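Local structure of pyrrolysyl-tRNA synthetase (Desulfitobacterium hafniense, 3DSQ) at residues V92-M106 with K124-L138. The protein probably charges its cognate tRNA with pyrrolysine in an ATP-dependent reaction, as a homodimeric class II aminoacyl-tRNA synthetase. Sequence-based numbering, arbitrary orientation.
Sequences VVTPTIITKSALAKM and KKCLRPMLAPNLYTL
Ile-98 and Cys-126 form the hydrogen-bonded pair of a short two-stranded antiparallel sheet in the class II synthetase core, where segment 92-106 lies against strand 125-127 and helix 132-142. Their mutual backbone bonds are extended by Arg-128 N to Thr-96 O (2.8 Å, N-H...O angle 175°). Beyond the strand, the extended Arg-128 side chain passes obliquely across Thr-96, its NH1 weakly bonded to Pro-95 O. Thr-96 CG2 lies over one guanidinium face and Leu-131 CD2 over the opposite one, while Glu-154 forms a salt bridge with NH1 and Thr-157 O accepts from NE. Asn-134 ND2 lies at the guanidinium edge, in its plane, and donates to Thr-94 OG1 (2.9 Å) and more weakly to Pro-95 O. The Thr-94 hydroxyl also hydrogen-bonds Glu-154; residues 93-97 meet the second subunit, Thr-96 OG1 reaching its Glu-171. With CG1 between the backbone N and carbonyl carbon (chi1 65°), Ile-98 lays CG1 by Cys-126 SG and directs CD1 to the rings of Pro-129 and Pro-133. Farther along, Met-106 SD lies against Pro-133 CD (3.8 Å) and at the Tyr-136 ring edge, a Met-aromatic contact. At the other end, Val-92 CG2 meets Leu-138 CD1 tip to tip at 3.6 Å.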
loop_
_atom_site.group_PDB
_atom_site.type_symbol
_atom_site.label_atom_id
_atom_site.label_comp_id
_atom_site.label_asym_id
_atom_site.label_seq_id
_atom_site.Cartn_x
_atom_site.Cartn_y
_atom_site.Cartn_z
ATOM N N VAL B 92 -6.711 -8.298 6.181
ATOM C CA VAL B 92 -5.591 -8.067 7.099
ATOM C C VAL B 92 -4.490 -7.277 6.403
ATOM O O VAL B 92 -4.415 -7.241 5.181
ATOM C CB VAL B 92 -4.977 -9.394 7.617
ATOM C CG1 VAL B 92 -6.031 -10.208 8.323
ATOM C CG2 VAL B 92 -4.354 -10.185 6.448
ATOM N N VAL B 93 -3.647 -6.624 7.194
ATOM C CA VAL B 93 -2.534 -5.856 6.665
ATOM C C VAL B 93 -1.288 -6.220 7.491
ATOM O O VAL B 93 -1.184 -5.923 8.693
ATOM C CB VAL B 93 -2.833 -4.332 6.701
ATOM C CG1 VAL B 93 -3.080 -3.852 8.119
ATOM C CG2 VAL B 93 -1.690 -3.584 6.058
ATOM N N THR B 94 -0.339 -6.851 6.816
ATOM C CA THR B 94 0.876 -7.358 7.446
ATOM C C THR B 94 2.196 -6.733 6.964
ATOM O O THR B 94 2.245 -6.018 5.956
ATOM C CB THR B 94 0.932 -8.904 7.261
ATOM O OG1 THR B 94 1.031 -9.220 5.873
ATOM C CG2 THR B 94 -0.338 -9.567 7.808
ATOM N N PRO B 95 3.298 -7.008 7.682
ATOM C CA PRO B 95 4.611 -6.457 7.316
ATOM C C PRO B 95 5.036 -6.713 5.874
ATOM O O PRO B 95 4.820 -7.793 5.323
ATOM C CB PRO B 95 5.568 -7.142 8.297
ATOM C CG PRO B 95 4.714 -7.447 9.478
ATOM C CD PRO B 95 3.420 -7.916 8.835
ATOM N N THR B 96 5.630 -5.706 5.255
ATOM C CA THR B 96 6.145 -5.880 3.912
ATOM C C THR B 96 7.593 -6.369 4.051
ATOM O O THR B 96 8.177 -6.862 3.097
ATOM C CB THR B 96 6.116 -4.580 3.115
ATOM O OG1 THR B 96 6.915 -3.600 3.778
ATOM C CG2 THR B 96 4.678 -4.068 2.995
ATOM N N ILE B 97 8.172 -6.218 5.241
ATOM C CA ILE B 97 9.539 -6.707 5.477
ATOM C C ILE B 97 9.392 -8.050 6.201
ATOM O O ILE B 97 8.826 -8.112 7.286
ATOM C CB ILE B 97 10.369 -5.736 6.374
ATOM C CG1 ILE B 97 10.536 -4.389 5.672
ATOM C CG2 ILE B 97 11.777 -6.341 6.661
ATOM C CD1 ILE B 97 11.088 -3.281 6.545
ATOM N N ILE B 98 9.859 -9.130 5.587
ATOM C CA ILE B 98 9.762 -10.447 6.221
ATOM C C ILE B 98 11.159 -11.044 6.454
ATOM O O ILE B 98 12.154 -10.510 5.971
ATOM C CB ILE B 98 8.913 -11.426 5.369
ATOM C CG1 ILE B 98 9.611 -11.711 4.046
ATOM C CG2 ILE B 98 7.518 -10.819 5.107
ATOM C CD1 ILE B 98 8.964 -12.837 3.244
ATOM N N THR B 99 11.232 -12.148 7.193
ATOM C CA THR B 99 12.525 -12.763 7.482
ATOM C C THR B 99 12.914 -13.856 6.498
ATOM O O THR B 99 12.076 -14.385 5.752
ATOM C CB THR B 99 12.560 -13.376 8.900
ATOM O OG1 THR B 99 11.699 -14.522 8.949
ATOM C CG2 THR B 99 12.099 -12.361 9.937
ATOM N N LYS B 100 14.206 -14.178 6.512
ATOM C CA LYS B 100 14.787 -15.217 5.669
ATOM C C LYS B 100 14.198 -16.581 6.029
ATOM O O LYS B 100 13.989 -17.426 5.166
ATOM C CB LYS B 100 16.312 -15.234 5.861
ATOM C CG LYS B 100 17.051 -16.296 5.060
ATOM C CD LYS B 100 18.572 -16.150 5.198
ATOM C CE LYS B 100 19.293 -17.163 4.314
ATOM N NZ LYS B 100 20.784 -17.019 4.317
ATOM N N SER B 101 13.917 -16.791 7.309
ATOM C CA SER B 101 13.358 -18.060 7.749
ATOM C C SER B 101 11.960 -18.239 7.175
ATOM O O SER B 101 11.605 -19.322 6.710
ATOM C CB SER B 101 13.301 -18.116 9.273
ATOM O OG SER B 101 14.589 -17.899 9.826
ATOM N N ALA B 102 11.164 -17.173 7.213
ATOM C CA ALA B 102 9.810 -17.239 6.680
ATOM C C ALA B 102 9.912 -17.580 5.206
ATOM O O ALA B 102 9.243 -18.485 4.713
ATOM C CB ALA B 102 9.110 -15.906 6.861
ATOM N N LEU B 103 10.783 -16.861 4.514
ATOM C CA LEU B 103 10.980 -17.061 3.091
ATOM C C LEU B 103 11.414 -18.497 2.783
ATOM O O LEU B 103 10.916 -19.120 1.841
ATOM C CB LEU B 103 12.013 -16.050 2.579
ATOM C CG LEU B 103 12.003 -15.648 1.099
ATOM C CD1 LEU B 103 12.806 -16.633 0.295
ATOM C CD2 LEU B 103 10.573 -15.557 0.585
ATOM N N ALA B 104 12.330 -19.023 3.588
ATOM C CA ALA B 104 12.825 -20.385 3.398
ATOM C C ALA B 104 11.699 -21.419 3.444
ATOM O O ALA B 104 11.673 -22.352 2.645
ATOM C CB ALA B 104 13.885 -20.710 4.459
ATOM N N LYS B 105 10.765 -21.244 4.374
ATOM C CA LYS B 105 9.636 -22.163 4.526
ATOM C C LYS B 105 8.715 -22.192 3.311
ATOM O O LYS B 105 7.771 -22.974 3.267
ATOM C CB LYS B 105 8.801 -21.777 5.745
ATOM C CG LYS B 105 9.560 -21.699 7.053
ATOM C CD LYS B 105 8.609 -21.303 8.171
ATOM C CE LYS B 105 9.320 -21.115 9.492
ATOM N NZ LYS B 105 8.364 -20.649 10.530
ATOM N N MET B 106 8.982 -21.332 2.335
ATOM C CA MET B 106 8.156 -21.259 1.139
ATOM C C MET B 106 8.638 -22.136 -0.010
ATOM O O MET B 106 7.997 -22.188 -1.064
ATOM C CB MET B 106 8.056 -19.806 0.672
ATOM C CG MET B 106 7.159 -18.952 1.548
ATOM S SD MET B 106 5.468 -19.608 1.575
ATOM C CE MET B 106 5.048 -19.396 3.177
ATOM N N LYS B 124 19.267 -11.212 7.122
ATOM C CA LYS B 124 18.080 -11.897 7.621
ATOM C C LYS B 124 16.737 -11.288 7.228
ATOM O O LYS B 124 15.693 -11.868 7.516
ATOM C CB LYS B 124 18.139 -11.961 9.144
ATOM C CG LYS B 124 18.049 -10.587 9.792
ATOM C CD LYS B 124 18.030 -10.666 11.307
ATOM C CE LYS B 124 17.768 -9.292 11.924
ATOM N NZ LYS B 124 18.804 -8.279 11.547
ATOM N N LYS B 125 16.753 -10.127 6.583
ATOM C CA LYS B 125 15.501 -9.476 6.207
ATOM C C LYS B 125 15.422 -9.153 4.726
ATOM O O LYS B 125 16.438 -8.878 4.086
ATOM C CB LYS B 125 15.320 -8.184 7.011
ATOM C CG LYS B 125 15.402 -8.362 8.514
ATOM C CD LYS B 125 15.139 -7.047 9.236
ATOM C CE LYS B 125 15.368 -7.175 10.744
ATOM N NZ LYS B 125 14.493 -8.205 11.382
ATOM N N CYS B 126 14.207 -9.194 4.188
ATOM C CA CYS B 126 13.978 -8.886 2.785
ATOM C C CYS B 126 12.548 -8.399 2.574
ATOM O O CYS B 126 11.690 -8.556 3.437
ATOM C CB CYS B 126 14.210 -10.125 1.914
ATOM S SG CYS B 126 13.000 -11.468 2.125
ATOM N N LEU B 127 12.301 -7.800 1.419
ATOM C CA LEU B 127 10.960 -7.340 1.093
ATOM C C LEU B 127 10.169 -8.549 0.619
ATOM O O LEU B 127 10.640 -9.331 -0.212
ATOM C CB LEU B 127 11.009 -6.274 -0.010
ATOM C CG LEU B 127 11.629 -4.938 0.405
ATOM C CD1 LEU B 127 11.661 -3.967 -0.764
ATOM C CD2 LEU B 127 10.820 -4.368 1.560
ATOM N N ARG B 128 8.966 -8.712 1.154
ATOM C CA ARG B 128 8.125 -9.840 0.775
ATOM C C ARG B 128 7.909 -9.922 -0.731
ATOM O O ARG B 128 7.596 -8.928 -1.376
ATOM C CB ARG B 128 6.755 -9.752 1.478
ATOM C CG ARG B 128 5.858 -8.613 1.002
ATOM C CD ARG B 128 4.587 -8.527 1.841
ATOM N NE ARG B 128 3.690 -7.467 1.383
ATOM C CZ ARG B 128 2.667 -6.995 2.093
ATOM N NH1 ARG B 128 2.411 -7.482 3.309
ATOM N NH2 ARG B 128 1.889 -6.052 1.577
ATOM N N PRO B 129 8.117 -11.113 -1.316
ATOM C CA PRO B 129 7.923 -11.310 -2.753
ATOM C C PRO B 129 6.479 -11.753 -2.981
ATOM O O PRO B 129 5.986 -11.731 -4.099
ATOM C CB PRO B 129 8.914 -12.423 -3.086
ATOM C CG PRO B 129 8.837 -13.272 -1.882
ATOM C CD PRO B 129 8.858 -12.251 -0.737
ATOM N N MET B 130 5.819 -12.188 -1.910
ATOM C CA MET B 130 4.433 -12.628 -1.993
ATOM C C MET B 130 3.794 -12.493 -0.617
ATOM O O MET B 130 4.484 -12.248 0.368
ATOM C CB MET B 130 4.338 -14.081 -2.488
ATOM C CG MET B 130 4.611 -15.145 -1.443
ATOM S SD MET B 130 6.367 -15.489 -1.159
ATOM C CE MET B 130 6.568 -16.930 -2.193
ATOM N N LEU B 131 2.477 -12.659 -0.554
ATOM C CA LEU B 131 1.743 -12.518 0.697
ATOM C C LEU B 131 1.586 -13.811 1.486
ATOM O O LEU B 131 1.295 -13.780 2.675
ATOM C CB LEU B 131 0.349 -11.943 0.406
ATOM C CG LEU B 131 0.283 -10.559 -0.237
ATOM C CD1 LEU B 131 -1.172 -10.232 -0.559
ATOM C CD2 LEU B 131 0.885 -9.511 0.711
ATOM N N ALA B 132 1.782 -14.945 0.821
ATOM C CA ALA B 132 1.614 -16.254 1.449
ATOM C C ALA B 132 2.195 -16.468 2.848
ATOM O O ALA B 132 1.448 -16.725 3.795
ATOM C CB ALA B 132 2.118 -17.338 0.506
ATOM N N PRO B 133 3.526 -16.362 3.006
ATOM C CA PRO B 133 4.092 -16.575 4.343
ATOM C C PRO B 133 3.385 -15.851 5.479
ATOM O O PRO B 133 3.156 -16.426 6.545
ATOM C CB PRO B 133 5.560 -16.153 4.183
ATOM C CG PRO B 133 5.556 -15.249 2.985
ATOM C CD PRO B 133 4.558 -15.902 2.061
ATOM N N ASN B 134 3.034 -14.593 5.255
ATOM C CA ASN B 134 2.353 -13.815 6.280
ATOM C C ASN B 134 0.945 -14.327 6.564
ATOM O O ASN B 134 0.501 -14.312 7.710
ATOM C CB ASN B 134 2.303 -12.342 5.875
ATOM C CG ASN B 134 3.648 -11.666 6.003
ATOM O OD1 ASN B 134 4.658 -12.322 6.301
ATOM N ND2 ASN B 134 3.678 -10.353 5.783
ATOM N N LEU B 135 0.245 -14.770 5.522
ATOM C CA LEU B 135 -1.110 -15.283 5.699
ATOM C C LEU B 135 -1.045 -16.656 6.389
ATOM O O LEU B 135 -1.939 -17.029 7.147
ATOM C CB LEU B 135 -1.826 -15.378 4.342
ATOM C CG LEU B 135 -2.029 -14.054 3.578
ATOM C CD1 LEU B 135 -2.839 -14.309 2.313
ATOM C CD2 LEU B 135 -2.750 -13.040 4.455
ATOM N N TYR B 136 0.027 -17.399 6.128
ATOM C CA TYR B 136 0.219 -18.701 6.759
ATOM C C TYR B 136 0.289 -18.468 8.265
ATOM O O TYR B 136 -0.329 -19.187 9.059
ATOM C CB TYR B 136 1.534 -19.324 6.295
ATOM C CG TYR B 136 1.391 -20.479 5.337
ATOM C CD1 TYR B 136 2.171 -20.544 4.185
ATOM C CD2 TYR B 136 0.521 -21.542 5.610
ATOM C CE1 TYR B 136 2.098 -21.640 3.322
ATOM C CE2 TYR B 136 0.439 -22.648 4.755
ATOM C CZ TYR B 136 1.234 -22.689 3.616
ATOM O OH TYR B 136 1.194 -23.783 2.784
ATOM N N THR B 137 1.053 -17.444 8.643
ATOM C CA THR B 137 1.245 -17.090 10.040
ATOM C C THR B 137 -0.094 -16.740 10.688
ATOM O O THR B 137 -0.439 -17.270 11.746
ATOM C CB THR B 137 2.243 -15.909 10.153
ATOM O OG1 THR B 137 3.501 -16.308 9.589
ATOM C CG2 THR B 137 2.461 -15.503 11.604
ATOM N N LEU B 138 -0.859 -15.862 10.047
ATOM C CA LEU B 138 -2.161 -15.476 10.582
ATOM C C LEU B 138 -3.102 -16.676 10.677
ATOM O O LEU B 138 -3.930 -16.753 11.582
ATOM C CB LEU B 138 -2.791 -14.374 9.725
ATOM C CG LEU B 138 -2.113 -13.004 9.819
ATOM C CD1 LEU B 138 -3.044 -11.926 9.279
ATOM C CD2 LEU B 138 -1.786 -12.703 11.263
#